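Local atomic coordinates of thioesterase domain-containing protein (Pseudomonas aeruginosa, PDB entry 3F1T), a protein that probably hydrolyses acyl-CoA thioesters, possibly 1,4-dihydroxy-2-naphthoyl-CoA. Residues 62-75 / 102-116. Numbering follows the deposited sequence. Where two conformers were deposited one is given.
Sequences LMDTTCGISTVCVL and GFAECYRVTPNVIFT
With chi1 at 78°, S70 swings its hydroxyl in between its own backbone N and carbonyl carbon, while T116, its OG1 anti to the backbone N (chi1 -166°), reaches across from the strand; the two oxygens, S70 OG and T116 OG1, come within 3.1 Å. The S70 hydroxyl donates back to the helix, S70 OG to C67 O at 2.8 Å. The single hydroxyl proton of T116 could go either to S70 OG or, weakly, to E105 O, and the geometry does not settle which. The same T116 torsion sends its methyl against C67, where T116 CG2 and C67 CB are tightly packed at 3.4 Å.

Small residues on the strand let the helix lie close: the axes of helix 62-70 and strand 102-109 approach to 7.4 Å at 35°. G102 has no side chain, and L62 lies directly against its backbone, L62 CD2 being 3.8 Å from G102 N. Next along, the T66 methyl, CG2, lies over A104 N and CB, while T66 OG1 turns back to L62 O. C106 SG then approaches the S70 carbonyl oxygen, at 3.3 Å from S70 O.

Beyond the helix, V74 meets I114 and V109 tip to tip, and I114 CD1 also receives L75 CD2 at 3.7 Å. Next to I114, strand 102-109 carries a classic beta bulge opposite F115. L37 and F136, from strands 34-39 and 130-137, extend the bed beneath T66 and C67. A long central helix lying in the curve of an antiparallel sheet is the hallmark of the hotdog fold.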
loop_
_atom_site.group_PDB
_atom_site.type_symbol
_atom_site.label_atom_id
_atom_site.label_comp_id
_atom_site.label_asym_id
_atom_site.label_seq_id
_atom_site.Cartn_x
_atom_site.Cartn_y
_atom_site.Cartn_z
ATOM N N LEU B 62 -3.306 -13.813 9.862
ATOM C CA LEU B 62 -2.027 -14.475 10.117
ATOM C C LEU B 62 -0.910 -13.452 9.992
ATOM O O LEU B 62 -0.045 -13.340 10.868
ATOM C CB LEU B 62 -1.811 -15.638 9.140
ATOM C CG LEU B 62 -0.381 -16.195 9.056
ATOM C CD1 LEU B 62 0.033 -16.860 10.380
ATOM C CD2 LEU B 62 -0.219 -17.143 7.881
HETATM N N MSE B 63 -1.029 -12.594 8.986
HETATM C CA MSE B 63 0.089 -11.754 8.558
HETATM C C MSE B 63 0.107 -10.397 9.247
HETATM O O MSE B 63 1.173 -9.865 9.561
HETATM C CB MSE B 63 0.062 -11.570 7.043
HETATM C CG MSE B 63 0.391 -12.832 6.293
HETATM SE SE MSE B 63 2.042 -13.658 6.863
HETATM C CE MSE B 63 3.192 -12.089 7.076
ATOM N N ASP B 64 -1.075 -9.850 9.502
ATOM C CA ASP B 64 -1.231 -8.775 10.473
ATOM C C ASP B 64 -0.697 -9.179 11.831
ATOM O O ASP B 64 0.030 -8.416 12.459
ATOM C CB ASP B 64 -2.697 -8.333 10.595
ATOM C CG ASP B 64 -2.860 -7.118 11.483
ATOM O OD1 ASP B 64 -1.910 -6.318 11.600
ATOM O OD2 ASP B 64 -3.905 -7.002 12.136
ATOM N N THR B 65 -1.125 -10.344 12.323
ATOM C CA THR B 65 -0.672 -10.873 13.626
ATOM C C THR B 65 0.831 -11.152 13.671
ATOM O O THR B 65 1.519 -10.785 14.623
ATOM C CB THR B 65 -1.392 -12.180 13.977
ATOM O OG1 THR B 65 -2.806 -11.956 13.999
ATOM C CG2 THR B 65 -0.936 -12.705 15.339
ATOM N N THR B 66 1.340 -11.822 12.651
ATOM C CA THR B 66 2.773 -12.070 12.561
ATOM C C THR B 66 3.603 -10.784 12.643
ATOM O O THR B 66 4.610 -10.741 13.348
ATOM C CB THR B 66 3.126 -12.881 11.282
ATOM O OG1 THR B 66 2.498 -14.164 11.346
ATOM C CG2 THR B 66 4.616 -13.094 11.169
ATOM N N CYS B 67 3.302 -9.800 11.794
ATOM C CA CYS B 67 4.004 -8.506 11.842
ATOM C C CYS B 67 3.896 -7.816 13.202
ATOM O O CYS B 67 4.883 -7.329 13.753
ATOM C CB CYS B 67 3.486 -7.568 10.751
ATOM S SG CYS B 67 3.817 -8.120 9.058
ATOM N N GLY B 68 2.683 -7.743 13.734
ATOM C CA GLY B 68 2.493 -7.177 15.070
ATOM C C GLY B 68 3.393 -7.834 16.096
ATOM O O GLY B 68 4.085 -7.154 16.878
ATOM N N ILE B 69 3.405 -9.163 16.107
ATOM C CA ILE B 69 4.099 -9.861 17.180
ATOM C C ILE B 69 5.613 -9.859 16.992
ATOM O O ILE B 69 6.373 -10.022 17.946
ATOM C CB ILE B 69 3.563 -11.289 17.343
ATOM C CG1 ILE B 69 2.117 -11.247 17.846
ATOM C CG2 ILE B 69 4.422 -12.066 18.323
ATOM C CD1 ILE B 69 1.533 -12.626 18.114
ATOM N N SER B 70 6.053 -9.672 15.758
ATOM C CA SER B 70 7.480 -9.637 15.457
ATOM C C SER B 70 8.175 -8.436 16.074
ATOM O O SER B 70 9.398 -8.437 16.228
ATOM C CB SER B 70 7.717 -9.660 13.942
ATOM O OG SER B 70 7.477 -8.388 13.374
ATOM N N THR B 71 7.393 -7.478 16.564
ATOM C CA THR B 71 7.957 -6.368 17.332
ATOM C C THR B 71 8.654 -6.855 18.598
ATOM O O THR B 71 9.501 -6.151 19.136
ATOM C CB THR B 71 6.886 -5.323 17.724
ATOM O OG1 THR B 71 5.874 -5.949 18.522
ATOM C CG2 THR B 71 6.236 -4.741 16.492
ATOM N N VAL B 72 8.285 -8.046 19.088
ATOM C CA VAL B 72 8.891 -8.582 20.304
ATOM C C VAL B 72 10.376 -8.779 20.062
ATOM O O VAL B 72 11.182 -8.743 20.997
ATOM C CB VAL B 72 8.254 -9.917 20.790
ATOM C CG1 VAL B 72 6.754 -9.765 21.046
ATOM C CG2 VAL B 72 8.543 -11.071 19.815
ATOM N N CYS B 73 10.747 -8.887 18.793
ATOM C CA CYS B 73 12.114 -9.219 18.447
ATOM C C CYS B 73 13.019 -8.041 18.693
ATOM O O CYS B 73 14.232 -8.188 18.656
ATOM C CB CYS B 73 12.226 -9.648 16.990
ATOM S SG CYS B 73 11.276 -11.135 16.611
ATOM N N VAL B 74 12.440 -6.845 18.782
ATOM C CA VAL B 74 13.253 -5.644 18.929
ATOM C C VAL B 74 12.996 -4.850 20.197
ATOM O O VAL B 74 13.707 -3.896 20.475
ATOM C CB VAL B 74 13.140 -4.701 17.718
ATOM C CG1 VAL B 74 13.732 -5.357 16.482
ATOM C CG2 VAL B 74 11.688 -4.271 17.494
ATOM N N LEU B 75 11.894 -5.133 20.872
ATOM C CA LEU B 75 11.548 -4.380 22.061
ATOM C C LEU B 75 12.106 -5.058 23.292
ATOM O O LEU B 75 12.083 -6.285 23.392
ATOM C CB LEU B 75 10.038 -4.216 22.173
ATOM C CG LEU B 75 9.436 -3.391 21.039
ATOM C CD1 LEU B 75 7.946 -3.213 21.233
ATOM C CD2 LEU B 75 10.138 -2.033 20.963
ATOM N N GLY B 102 3.488 -17.769 8.277
ATOM C CA GLY B 102 3.803 -16.363 8.129
ATOM C C GLY B 102 5.138 -16.109 8.775
ATOM O O GLY B 102 5.424 -16.679 9.815
ATOM N N PHE B 103 5.995 -15.339 8.106
ATOM C CA PHE B 103 7.238 -14.862 8.703
ATOM C C PHE B 103 7.297 -13.337 8.627
ATOM O O PHE B 103 6.806 -12.740 7.665
ATOM C CB PHE B 103 8.440 -15.458 7.975
ATOM C CG PHE B 103 9.752 -14.841 8.372
ATOM C CD1 PHE B 103 10.282 -13.785 7.652
ATOM C CD2 PHE B 103 10.396 -15.248 9.526
ATOM C CE1 PHE B 103 11.442 -13.151 8.061
ATOM C CE2 PHE B 103 11.583 -14.655 9.917
ATOM C CZ PHE B 103 12.106 -13.598 9.181
ATOM N N ALA B 104 7.807 -12.708 9.685
ATOM C CA ALA B 104 8.115 -11.283 9.638
ATOM C C ALA B 104 9.375 -10.921 10.407
ATOM O O ALA B 104 9.721 -11.557 11.412
ATOM C CB ALA B 104 6.941 -10.458 10.134
ATOM N N GLU B 105 9.958 -9.792 10.033
ATOM C CA GLU B 105 11.190 -9.328 10.631
ATOM C C GLU B 105 11.118 -7.800 10.659
ATOM O O GLU B 105 10.804 -7.189 9.646
ATOM C CB GLU B 105 12.365 -9.771 9.754
ATOM C CG GLU B 105 13.742 -9.468 10.358
ATOM C CD GLU B 105 14.896 -9.874 9.431
ATOM O OE1 GLU B 105 14.766 -9.703 8.183
ATOM O OE2 GLU B 105 15.942 -10.330 9.964
ATOM N N CYS B 106 11.361 -7.194 11.820
ATOM C CA CYS B 106 11.505 -5.736 11.920
ATOM C C CYS B 106 12.736 -5.236 11.178
ATOM O O CYS B 106 13.827 -5.772 11.358
ATOM C CB CYS B 106 11.576 -5.300 13.381
ATOM S SG CYS B 106 10.150 -5.820 14.327
ATOM N N TYR B 107 12.561 -4.229 10.323
ATOM C CA TYR B 107 13.673 -3.709 9.531
ATOM C C TYR B 107 13.996 -2.245 9.855
ATOM O O TYR B 107 15.091 -1.758 9.545
ATOM C CB TYR B 107 13.417 -3.903 8.032
ATOM C CG TYR B 107 12.277 -3.080 7.480
ATOM C CD1 TYR B 107 12.489 -1.786 7.009
ATOM C CD2 TYR B 107 10.996 -3.604 7.385
ATOM C CE1 TYR B 107 11.447 -1.011 6.563
ATOM C CE2 TYR B 107 9.953 -2.856 6.852
ATOM C CZ TYR B 107 10.205 -1.591 6.376
ATOM O OH TYR B 107 9.176 -0.834 5.865
ATOM N N ARG B 108 13.091 -1.580 10.577
ATOM C CA ARG B 108 13.384 -0.257 11.121
ATOM C C ARG B 108 12.619 0.023 12.403
ATOM O O ARG B 108 11.422 -0.289 12.515
ATOM C CB ARG B 108 13.087 0.849 10.103
ATOM C CG ARG B 108 13.673 2.200 10.525
ATOM C CD ARG B 108 13.137 3.335 9.691
ATOM N NE ARG B 108 13.502 3.182 8.286
ATOM C CZ ARG B 108 12.640 2.855 7.333
ATOM N NH1 ARG B 108 11.351 2.735 7.629
ATOM N NH2 ARG B 108 13.050 2.752 6.076
ATOM N N VAL B 109 13.327 0.612 13.362
ATOM C CA VAL B 109 12.769 0.996 14.655
ATOM C C VAL B 109 13.080 2.458 14.914
ATOM O O VAL B 109 14.236 2.853 14.920
ATOM C CB VAL B 109 13.379 0.166 15.799
ATOM C CG1 VAL B 109 12.763 0.564 17.133
ATOM C CG2 VAL B 109 13.169 -1.330 15.536
ATOM N N THR B 110 12.038 3.277 15.029
ATOM C CA THR B 110 12.183 4.632 15.546
ATOM C C THR B 110 11.648 4.695 16.983
ATOM O O THR B 110 11.193 3.686 17.512
ATOM C CB THR B 110 11.459 5.653 14.638
ATOM O OG1 THR B 110 10.042 5.562 14.832
ATOM C CG2 THR B 110 11.764 5.379 13.165
ATOM N N PRO B 111 11.803 5.848 17.654
ATOM C CA PRO B 111 11.337 5.944 19.026
ATOM C C PRO B 111 9.875 5.536 19.252
ATOM O O PRO B 111 9.564 4.947 20.292
ATOM C CB PRO B 111 11.567 7.414 19.358
ATOM C CG PRO B 111 12.780 7.754 18.580
ATOM C CD PRO B 111 12.652 6.997 17.288
ATOM N N ASN B 112 9.001 5.783 18.277
ATOM C CA ASN B 112 7.579 5.450 18.442
ATOM C C ASN B 112 6.954 4.567 17.359
ATOM O O ASN B 112 5.782 4.204 17.448
ATOM C CB ASN B 112 6.741 6.710 18.664
ATOM C CG ASN B 112 7.016 7.359 20.012
ATOM O OD1 ASN B 112 6.666 6.807 21.057
ATOM N ND2 ASN B 112 7.766 8.454 20.005
ATOM N N VAL B 113 7.745 4.160 16.373
ATOM C CA VAL B 113 7.217 3.366 15.273
ATOM C C VAL B 113 8.170 2.222 14.952
ATOM O O VAL B 113 9.393 2.384 15.019
ATOM C CB VAL B 113 7.018 4.223 14.006
ATOM C CG1 VAL B 113 6.271 3.429 12.943
ATOM C CG2 VAL B 113 6.293 5.517 14.332
ATOM N N ILE B 114 7.610 1.040 14.718
ATOM C CA ILE B 114 8.379 -0.105 14.213
ATOM C C ILE B 114 7.843 -0.539 12.869
ATOM O O ILE B 114 6.638 -0.497 12.641
ATOM C CB ILE B 114 8.301 -1.305 15.163
ATOM C CG1 ILE B 114 8.781 -0.882 16.556
ATOM C CG2 ILE B 114 9.126 -2.470 14.618
ATOM C CD1 ILE B 114 8.760 -1.985 17.578
ATOM N N PHE B 115 8.764 -0.709 11.927
ATOM C CA PHE B 115 8.447 -1.093 10.558
ATOM C C PHE B 115 8.916 -2.524 10.323
ATOM O O PHE B 115 10.036 -2.895 10.679
ATOM C CB PHE B 115 9.172 -0.177 9.565
ATOM C CG PHE B 115 8.727 1.267 9.622
ATOM C CD1 PHE B 115 9.268 2.142 10.555
ATOM C CD2 PHE B 115 7.762 1.745 8.744
ATOM C CE1 PHE B 115 8.873 3.467 10.598
ATOM C CE2 PHE B 115 7.369 3.078 8.776
ATOM C CZ PHE B 115 7.936 3.937 9.709
ATOM N N THR B 116 8.075 -3.314 9.670
ATOM C CA THR B 116 8.329 -4.727 9.607
ATOM C C THR B 116 7.889 -5.290 8.257
ATOM O O THR B 116 7.002 -4.751 7.615
ATOM C CB THR B 116 7.665 -5.473 10.780
ATOM O OG1 THR B 116 8.199 -6.803 10.857
ATOM C CG2 THR B 116 6.182 -5.539 10.611
#